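Local coordinates for protein beta-glucosidase (Chaetomella raphigera, PDB 6JXG) that probably hydrolyses terminal, non-reducing beta-D-glucosyl residues to release beta-D-glucose, as a secreted family 3 glycoside hydrolase in cellulose breakdown, at residues N22-S27 against V46-L51; S265-A270 against G274-S279. All coordinates share one frame; numbering follows the deposited sequence.

Contact 1. Residues N22-S27 against V46-L51; sequences NTDKAS and VASIGL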
ATOM      1  N   ASN A  22      -0.167 -29.764 -25.322  1.00 17.41           N
ATOM      2  CA  ASN A  22      -1.304 -29.177 -24.625  1.00 18.07           C
ATOM      3  C   ASN A  22      -1.319 -29.544 -23.166  1.00 17.14           C
ATOM      4  O   ASN A  22      -1.667 -28.723 -22.340  1.00 15.23           O
ATOM      5  CB  ASN A  22      -2.629 -29.570 -25.269  1.00 19.45           C
ATOM      6  CG  ASN A  22      -3.195 -28.469 -26.110  1.00 20.79           C
ATOM      7  OD1 ASN A  22      -2.519 -27.482 -26.450  1.00 22.62           O
ATOM      8  ND2 ASN A  22      -4.432 -28.622 -26.449  1.00 18.29           N
ATOM      9  N   THR A  23      -0.869 -30.743 -22.815  1.00 16.45           N
ATOM     10  CA  THR A  23      -0.740 -31.049 -21.404  1.00 15.95           C
ATOM     11  C   THR A  23       0.352 -30.190 -20.745  1.00 17.14           C
ATOM     12  O   THR A  23       0.187 -29.777 -19.580  1.00 15.26           O
ATOM     13  CB  THR A  23      -0.589 -32.565 -21.105  1.00 18.02           C
ATOM     14  OG1 THR A  23       0.667 -32.992 -21.574  1.00 22.87           O
ATOM     15  CG2 THR A  23      -1.633 -33.412 -21.798  1.00 17.26           C
ATOM     16  N   ASP A  24       1.461 -29.912 -21.437  1.00 15.78           N
ATOM     17  CA  ASP A  24       2.469 -28.947 -20.882  1.00 16.75           C
ATOM     18  C   ASP A  24       1.821 -27.568 -20.612  1.00 15.11           C
ATOM     19  O   ASP A  24       1.982 -26.972 -19.541  1.00 15.10           O
ATOM     20  CB  ASP A  24       3.634 -28.694 -21.801  1.00 17.48           C
ATOM     21  CG  ASP A  24       4.486 -29.947 -22.126  1.00 22.16           C
ATOM     22  OD1 ASP A  24       4.599 -30.835 -21.284  1.00 23.13           O
ATOM     23  OD2 ASP A  24       5.004 -30.004 -23.270  1.00 21.56           O
ATOM     24  N   LYS A  25       1.084 -27.094 -21.611  1.00 13.93           N
ATOM     25  CA  LYS A  25       0.389 -25.773 -21.560  1.00 14.13           C
ATOM     26  C   LYS A  25      -0.588 -25.722 -20.408  1.00 13.08           C
ATOM     27  O   LYS A  25      -0.574 -24.785 -19.626  1.00 14.60           O
ATOM     28  CB  LYS A  25      -0.314 -25.492 -22.883  1.00 13.61           C
ATOM     29  CG  LYS A  25       0.695 -25.276 -24.004  1.00 15.41           C
ATOM     30  CD  LYS A  25       0.020 -25.111 -25.357  1.00 15.34           C
ATOM     31  CE  LYS A  25       1.080 -25.138 -26.417  1.00 15.80           C
ATOM     32  NZ  LYS A  25       0.445 -24.822 -27.670  1.00 15.53           N
ATOM     33  N   ALA A  26      -1.396 -26.759 -20.276  1.00 12.17           N
ATOM     34  CA  ALA A  26      -2.337 -26.834 -19.157  1.00 13.17           C
ATOM     35  C   ALA A  26      -1.641 -26.790 -17.808  1.00 12.00           C
ATOM     36  O   ALA A  26      -2.123 -26.175 -16.874  1.00 13.24           O
ATOM     37  CB  ALA A  26      -3.258 -28.053 -19.290  1.00 13.02           C
ATOM     38  N   SER A  27      -0.478 -27.380 -17.691  1.00 13.25           N
ATOM     39  CA  SER A  27       0.190 -27.465 -16.386  1.00 13.30           C
ATOM     40  C   SER A  27       0.826 -26.111 -16.027  1.00 13.18           C
ATOM     41  O   SER A  27       1.050 -25.878 -14.840  1.00 14.07           O
ATOM     42  CB  SER A  27       1.247 -28.609 -16.351  1.00 14.47           C
ATOM     43  OG  SER A  27       2.371 -28.264 -17.179  1.00 15.81           O
ATOM     44  N   VAL A  46       8.273 -27.634 -16.350  1.00 15.66           N
ATOM     45  CA  VAL A  46       8.213 -28.124 -17.737  1.00 16.03           C
ATOM     46  C   VAL A  46       9.670 -28.218 -18.189  1.00 17.21           C
ATOM     47  O   VAL A  46      10.268 -27.243 -18.587  1.00 16.84           O
ATOM     48  CB  VAL A  46       7.416 -27.196 -18.643  1.00 16.53           C
ATOM     49  CG1 VAL A  46       7.390 -27.696 -20.078  1.00 16.41           C
ATOM     50  CG2 VAL A  46       5.998 -27.004 -18.094  1.00 17.84           C
ATOM     51  N   ALA A  47      10.225 -29.424 -18.092  1.00 19.79           N
ATOM     52  CA  ALA A  47      11.660 -29.610 -18.255  1.00 21.07           C
ATOM     53  C   ALA A  47      12.074 -29.326 -19.687  1.00 21.20           C
ATOM     54  O   ALA A  47      13.159 -28.829 -19.879  1.00 24.35           O
ATOM     55  CB  ALA A  47      12.083 -31.013 -17.807  1.00 22.37           C
ATOM     56  N   SER A  48      11.194 -29.546 -20.662  1.00 20.56           N
ATOM     57  CA  SER A  48      11.584 -29.350 -22.087  1.00 24.10           C
ATOM     58  C   SER A  48      11.948 -27.896 -22.397  1.00 24.80           C
ATOM     59  O   SER A  48      12.680 -27.652 -23.313  1.00 23.56           O
ATOM     60  CB  SER A  48      10.489 -29.774 -23.076  1.00 24.13           C
ATOM     61  OG  SER A  48       9.325 -29.000 -22.815  1.00 24.44           O
ATOM     62  N   ILE A  49      11.490 -26.930 -21.607  1.00 20.22           N
ATOM     63  CA  ILE A  49      11.901 -25.542 -21.828  1.00 18.49           C
ATOM     64  C   ILE A  49      12.676 -24.964 -20.656  1.00 18.91           C
ATOM     65  O   ILE A  49      12.896 -23.719 -20.592  1.00 19.49           O
ATOM     66  CB  ILE A  49      10.687 -24.654 -22.195  1.00 18.35           C
ATOM     67  CG1 ILE A  49       9.608 -24.708 -21.092  1.00 16.53           C
ATOM     68  CG2 ILE A  49      10.070 -25.072 -23.531  1.00 16.26           C
ATOM     69  CD1 ILE A  49       8.563 -23.590 -21.209  1.00 17.77           C
ATOM     70  N   GLY A  50      13.068 -25.840 -19.696  1.00 19.58           N
ATOM     71  CA  GLY A  50      13.835 -25.406 -18.527  1.00 18.69           C
ATOM     72  C   GLY A  50      13.012 -24.540 -17.581  1.00 18.84           C
ATOM     73  O   GLY A  50      13.523 -23.702 -16.864  1.00 17.74           O
ATOM     74  N   LEU A  51      11.684 -24.686 -17.624  1.00 17.70           N
ATOM     75  CA  LEU A  51      10.825 -23.906 -16.735  1.00 16.15           C
ATOM     76  C   LEU A  51      10.740 -24.622 -15.389  1.00 14.77           C
ATOM     77  O   LEU A  51      10.302 -25.772 -15.346  1.00 15.03           O
ATOM     78  CB  LEU A  51       9.428 -23.851 -17.329  1.00 15.43           C
ATOM     79  CG  LEU A  51       8.430 -22.933 -16.581  1.00 15.23           C
ATOM     80  CD1 LEU A  51       8.762 -21.455 -16.869  1.00 14.85           C
ATOM     81  CD2 LEU A  51       7.037 -23.211 -17.108  1.00 15.56           C
TER
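The backbones come nearest at D24 and V46, where CA lies 6.6 Å from CA, so one face of helix 22-29 meets the loop 46-51 through side chains, with no hydrogen bond across. V46 carries the loop's half. With its CG1 anti to the backbone N (chi1 179°), the two methyls divide between two helix residues one turn apart. V46 CG1 approaches D24 CG, the carboxylate carbon, at 4.2 Å, while V46 CG2 lies 3.9 Å from S27 OG. That hydroxyl is turned back on its own helix, donating from OG of S27 to O of D24 over 2.7 Å, with a C=O...OG angle of 123°; V46 therefore meets an oxygen already engaged. Replacing S27 by alanine is likely to leave O of D24 without its hydroxyl donor and to thin the contact with CG2 of V46. The outer end of D24 is occupied too, OD2 accepting from N of S21 just before the helix. On the loop side, N of V46 donates to O of L51 at 2.9 Å, and O of V46 accepts from N of L51 at 3.1 Å and N of I49 at 3.3 Å. G50, at phi 69°, and L51 both face V46: a G1 beta bulge, here in the turn between antiparallel strands 41-42 and 55-57 of the family 3 N-terminal domain.

Contact 2. Residues S265-A270 against G274-S279; sequences SNLLAA and GTVAQS. With NAG (2-acetamido-2-deoxy-beta-D-glucopyranose), chain C.
A Schellman motif ends helix 265-272 in the N-terminal domain of the enzyme, with N of T275 returning to O of A270 and G274 at the C-prime position, and the chain leads on to helix 278-294. N of T275 donates to O of A270 over 3.0 Å and lies nearly in line with the C=O bond (C=O...N 164°), though its N-H is bent away from it. N of V276 adds a second donor to O of A270 over 3.2 Å, straighter at the hydrogen but from above the carbonyl plane, 57° out of it. The positive phi of G274, 86°, reverses the chain so that the donors can return to the helix. Apolar contact backs the turn. CG1 of V276 lies anti to the backbone N, which leaves CG2 beside that N and turned to A270, 3.7 Å from A270 CB. V276 CG1 reaches L267 CD1 at 4.1 Å, the two side chains crossing at about a right angle. The hydroxyl of T275 sits against A270, OG1 3.5 Å from A270 CB, and is hydrogen-bonded to OD1 of N273, the glycosylated asparagine. The attached N-acetylglucosamine lies back along the outside of the helix, donating from its O6 to OD1 of N266 at 3.0 Å and passing A269 CB with that same O6 at 3.8 Å. ND2 of N266 bonds to O of Y261. Inward, helix 239-245 meets the turn, with T239 against A270 and N244 against V276, while L267 also packs on V29 of helix 22-29 and on L281 and M284 of helix 278-294.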
ATOM      1  N   SER A 265      -7.058 -30.837 -16.999  1.00 15.15           N
ATOM      2  CA  SER A 265      -7.753 -31.612 -18.033  1.00 17.08           C
ATOM      3  C   SER A 265      -9.092 -31.023 -18.357  1.00 16.08           C
ATOM      4  O   SER A 265      -9.545 -31.226 -19.441  1.00 16.32           O
ATOM      5  CB  SER A 265      -8.129 -33.016 -17.584  1.00 18.26           C
ATOM      6  OG  SER A 265      -7.039 -33.709 -17.177  1.00 22.76           O
ATOM      7  N   ASN A 266      -9.781 -30.442 -17.391  1.00 16.33           N
ATOM      8  CA  ASN A 266     -11.006 -29.736 -17.710  1.00 16.70           C
ATOM      9  C   ASN A 266     -10.877 -28.614 -18.739  1.00 15.39           C
ATOM     10  O   ASN A 266     -11.724 -28.493 -19.583  1.00 15.45           O
ATOM     11  CB  ASN A 266     -11.652 -29.165 -16.469  1.00 21.44           C
ATOM     12  CG  ASN A 266     -12.684 -30.081 -15.886  1.00 27.19           C
ATOM     13  OD1 ASN A 266     -13.436 -30.706 -16.609  1.00 35.58           O
ATOM     14  ND2 ASN A 266     -12.705 -30.193 -14.578  1.00 26.68           N
ATOM     15  N   LEU A 267      -9.809 -27.819 -18.706  1.00 15.67           N
ATOM     16  CA  LEU A 267      -9.593 -26.785 -19.725  1.00 15.47           C
ATOM     17  C   LEU A 267      -9.329 -27.409 -21.103  1.00 16.14           C
ATOM     18  O   LEU A 267      -9.852 -26.910 -22.136  1.00 16.09           O
ATOM     19  CB  LEU A 267      -8.434 -25.852 -19.306  1.00 15.97           C
ATOM     20  CG  LEU A 267      -8.047 -24.702 -20.235  1.00 16.59           C
ATOM     21  CD1 LEU A 267      -9.176 -23.754 -20.577  1.00 16.24           C
ATOM     22  CD2 LEU A 267      -6.887 -23.903 -19.615  1.00 15.51           C
ATOM     23  N   LEU A 268      -8.533 -28.478 -21.134  1.00 16.43           N
ATOM     24  CA  LEU A 268      -8.292 -29.227 -22.417  1.00 17.85           C
ATOM     25  C   LEU A 268      -9.597 -29.782 -22.988  1.00 17.72           C
ATOM     26  O   LEU A 268      -9.794 -29.749 -24.191  1.00 16.80           O
ATOM     27  CB  LEU A 268      -7.242 -30.320 -22.210  1.00 16.93           C
ATOM     28  CG  LEU A 268      -5.888 -29.850 -21.697  1.00 18.67           C
ATOM     29  CD1 LEU A 268      -4.824 -30.931 -21.684  1.00 19.49           C
ATOM     30  CD2 LEU A 268      -5.437 -28.634 -22.483  1.00 18.64           C
ATOM     31  N   ALA A 269     -10.477 -30.258 -22.121  1.00 17.30           N
ATOM     32  CA  ALA A 269     -11.807 -30.668 -22.513  1.00 19.01           C
ATOM     33  C   ALA A 269     -12.609 -29.511 -23.137  1.00 19.75           C
ATOM     34  O   ALA A 269     -13.307 -29.700 -24.102  1.00 17.18           O
ATOM     35  CB  ALA A 269     -12.541 -31.245 -21.290  1.00 19.58           C
ATOM     36  N   ALA A 270     -12.528 -28.309 -22.555  1.00 19.13           N
ATOM     37  CA  ALA A 270     -13.264 -27.157 -23.052  1.00 17.91           C
ATOM     38  C   ALA A 270     -12.732 -26.794 -24.461  1.00 17.77           C
ATOM     39  O   ALA A 270     -13.436 -26.284 -25.294  1.00 17.98           O
ATOM     40  CB  ALA A 270     -13.071 -25.974 -22.124  1.00 16.81           C
ATOM     41  N   GLY A 274     -14.959 -27.170 -28.068  1.00 19.98           N
ATOM     42  CA  GLY A 274     -15.200 -25.946 -28.830  1.00 18.08           C
ATOM     43  C   GLY A 274     -15.614 -24.753 -28.012  1.00 19.63           C
ATOM     44  O   GLY A 274     -15.979 -23.754 -28.575  1.00 21.11           O
ATOM     45  N   THR A 275     -15.618 -24.815 -26.695  1.00 19.70           N
ATOM     46  CA  THR A 275     -16.140 -23.689 -25.883  1.00 18.60           C
ATOM     47  C   THR A 275     -15.022 -22.681 -25.513  1.00 17.07           C
ATOM     48  O   THR A 275     -15.304 -21.531 -25.181  1.00 16.61           O
ATOM     49  CB  THR A 275     -16.819 -24.179 -24.597  1.00 19.03           C
ATOM     50  OG1 THR A 275     -15.977 -25.105 -23.919  1.00 16.42           O
ATOM     51  CG2 THR A 275     -18.162 -24.863 -24.859  1.00 20.00           C
ATOM     52  N   VAL A 276     -13.771 -23.108 -25.554  1.00 16.13           N
ATOM     53  CA  VAL A 276     -12.572 -22.252 -25.372  1.00 15.25           C
ATOM     54  C   VAL A 276     -11.659 -22.495 -26.584  1.00 15.99           C
ATOM     55  O   VAL A 276     -11.371 -23.611 -26.927  1.00 17.58           O
ATOM     56  CB  VAL A 276     -11.781 -22.625 -24.102  1.00 14.21           C
ATOM     57  CG1 VAL A 276     -10.521 -21.814 -23.987  1.00 16.15           C
ATOM     58  CG2 VAL A 276     -12.629 -22.352 -22.820  1.00 15.85           C
ATOM     59  N   ALA A 277     -11.168 -21.442 -27.181  1.00 15.94           N
ATOM     60  CA  ALA A 277     -10.249 -21.550 -28.274  1.00 15.94           C
ATOM     61  C   ALA A 277      -8.850 -21.956 -27.842  1.00 16.73           C
ATOM     62  O   ALA A 277      -8.342 -21.502 -26.819  1.00 13.75           O
ATOM     63  CB  ALA A 277     -10.168 -20.252 -28.984  1.00 17.82           C
ATOM     64  N   GLN A 278      -8.250 -22.854 -28.605  1.00 15.13           N
ATOM     65  CA  GLN A 278      -6.813 -23.142 -28.443  1.00 16.79           C
ATOM     66  C   GLN A 278      -5.994 -21.870 -28.342  1.00 15.55           C
ATOM     67  O   GLN A 278      -5.080 -21.826 -27.538  1.00 14.81           O
ATOM     68  CB  GLN A 278      -6.281 -23.933 -29.647  1.00 18.01           C
ATOM     69  CG  GLN A 278      -4.766 -24.291 -29.588  1.00 18.55           C
ATOM     70  CD  GLN A 278      -4.484 -25.258 -28.463  1.00 18.79           C
ATOM     71  OE1 GLN A 278      -5.271 -26.161 -28.224  1.00 18.88           O
ATOM     72  NE2 GLN A 278      -3.406 -25.037 -27.719  1.00 18.04           N
ATOM     73  N   SER A 279      -6.314 -20.855 -29.151  1.00 14.59           N
ATOM     74  CA  SER A 279      -5.597 -19.602 -29.137  1.00 15.15           C
ATOM     75  C   SER A 279      -5.606 -18.912 -27.738  1.00 14.68           C
ATOM     76  O   SER A 279      -4.647 -18.170 -27.371  1.00 15.43           O
ATOM     77  CB  SER A 279      -6.175 -18.664 -30.175  1.00 15.45           C
ATOM     78  OG  SER A 279      -7.507 -18.331 -29.809  1.00 15.10           O
TER
HETATM   79  C1  NAG C 802     -16.976 -28.465 -22.427  1.00 22.65           C
HETATM   80  C2  NAG C 802     -18.437 -28.763 -21.985  1.00 23.38           C
HETATM   81  C3  NAG C 802     -18.699 -28.159 -20.627  1.00 22.89           C
HETATM   82  C4  NAG C 802     -17.581 -28.472 -19.645  1.00 22.20           C
HETATM   83  C5  NAG C 802     -16.186 -28.160 -20.232  1.00 21.48           C
HETATM   84  C6  NAG C 802     -14.991 -28.548 -19.306  1.00 19.83           C
HETATM   85  C7  NAG C 802     -19.980 -28.958 -23.854  1.00 26.34           C
HETATM   86  C8  NAG C 802     -21.016 -28.279 -24.736  1.00 26.24           C
HETATM   87  N2  NAG C 802     -19.459 -28.221 -22.871  1.00 24.57           N
HETATM   88  O3  NAG C 802     -19.955 -28.589 -20.094  1.00 22.42           O
HETATM   89  O4  NAG C 802     -17.911 -27.707 -18.501  1.00 19.58           O
HETATM   90  O5  NAG C 802     -16.023 -28.870 -21.450  1.00 20.88           O
HETATM   91  O6  NAG C 802     -15.168 -29.872 -18.891  1.00 19.66           O
HETATM   92  O7  NAG C 802     -19.577 -30.115 -24.060  1.00 26.62           O

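Overall arrangement
Contacts 1 and 2 are neighbours on one side of the molecule, their centres about 17 Å apart, and they follow one another along the chain. Helix 22-29 links them: one face meets loop 46-51, and another meets contact 2, where L268 CD2 lies 3.9 Å from A26 CB. A probable hydrogen bond from NE2 of Q278 to OD1 of N22, 2.9 Å long, adds a polar link, and D282 is shared between the two contacts' segments, in a salt bridge with K25 and a hydrogen bond with Q278. Their centres lie about 34 Å and 37 Å from the chain centre. The sugar at contact 2 is an N-linked glycan on N273, not a bound substrate.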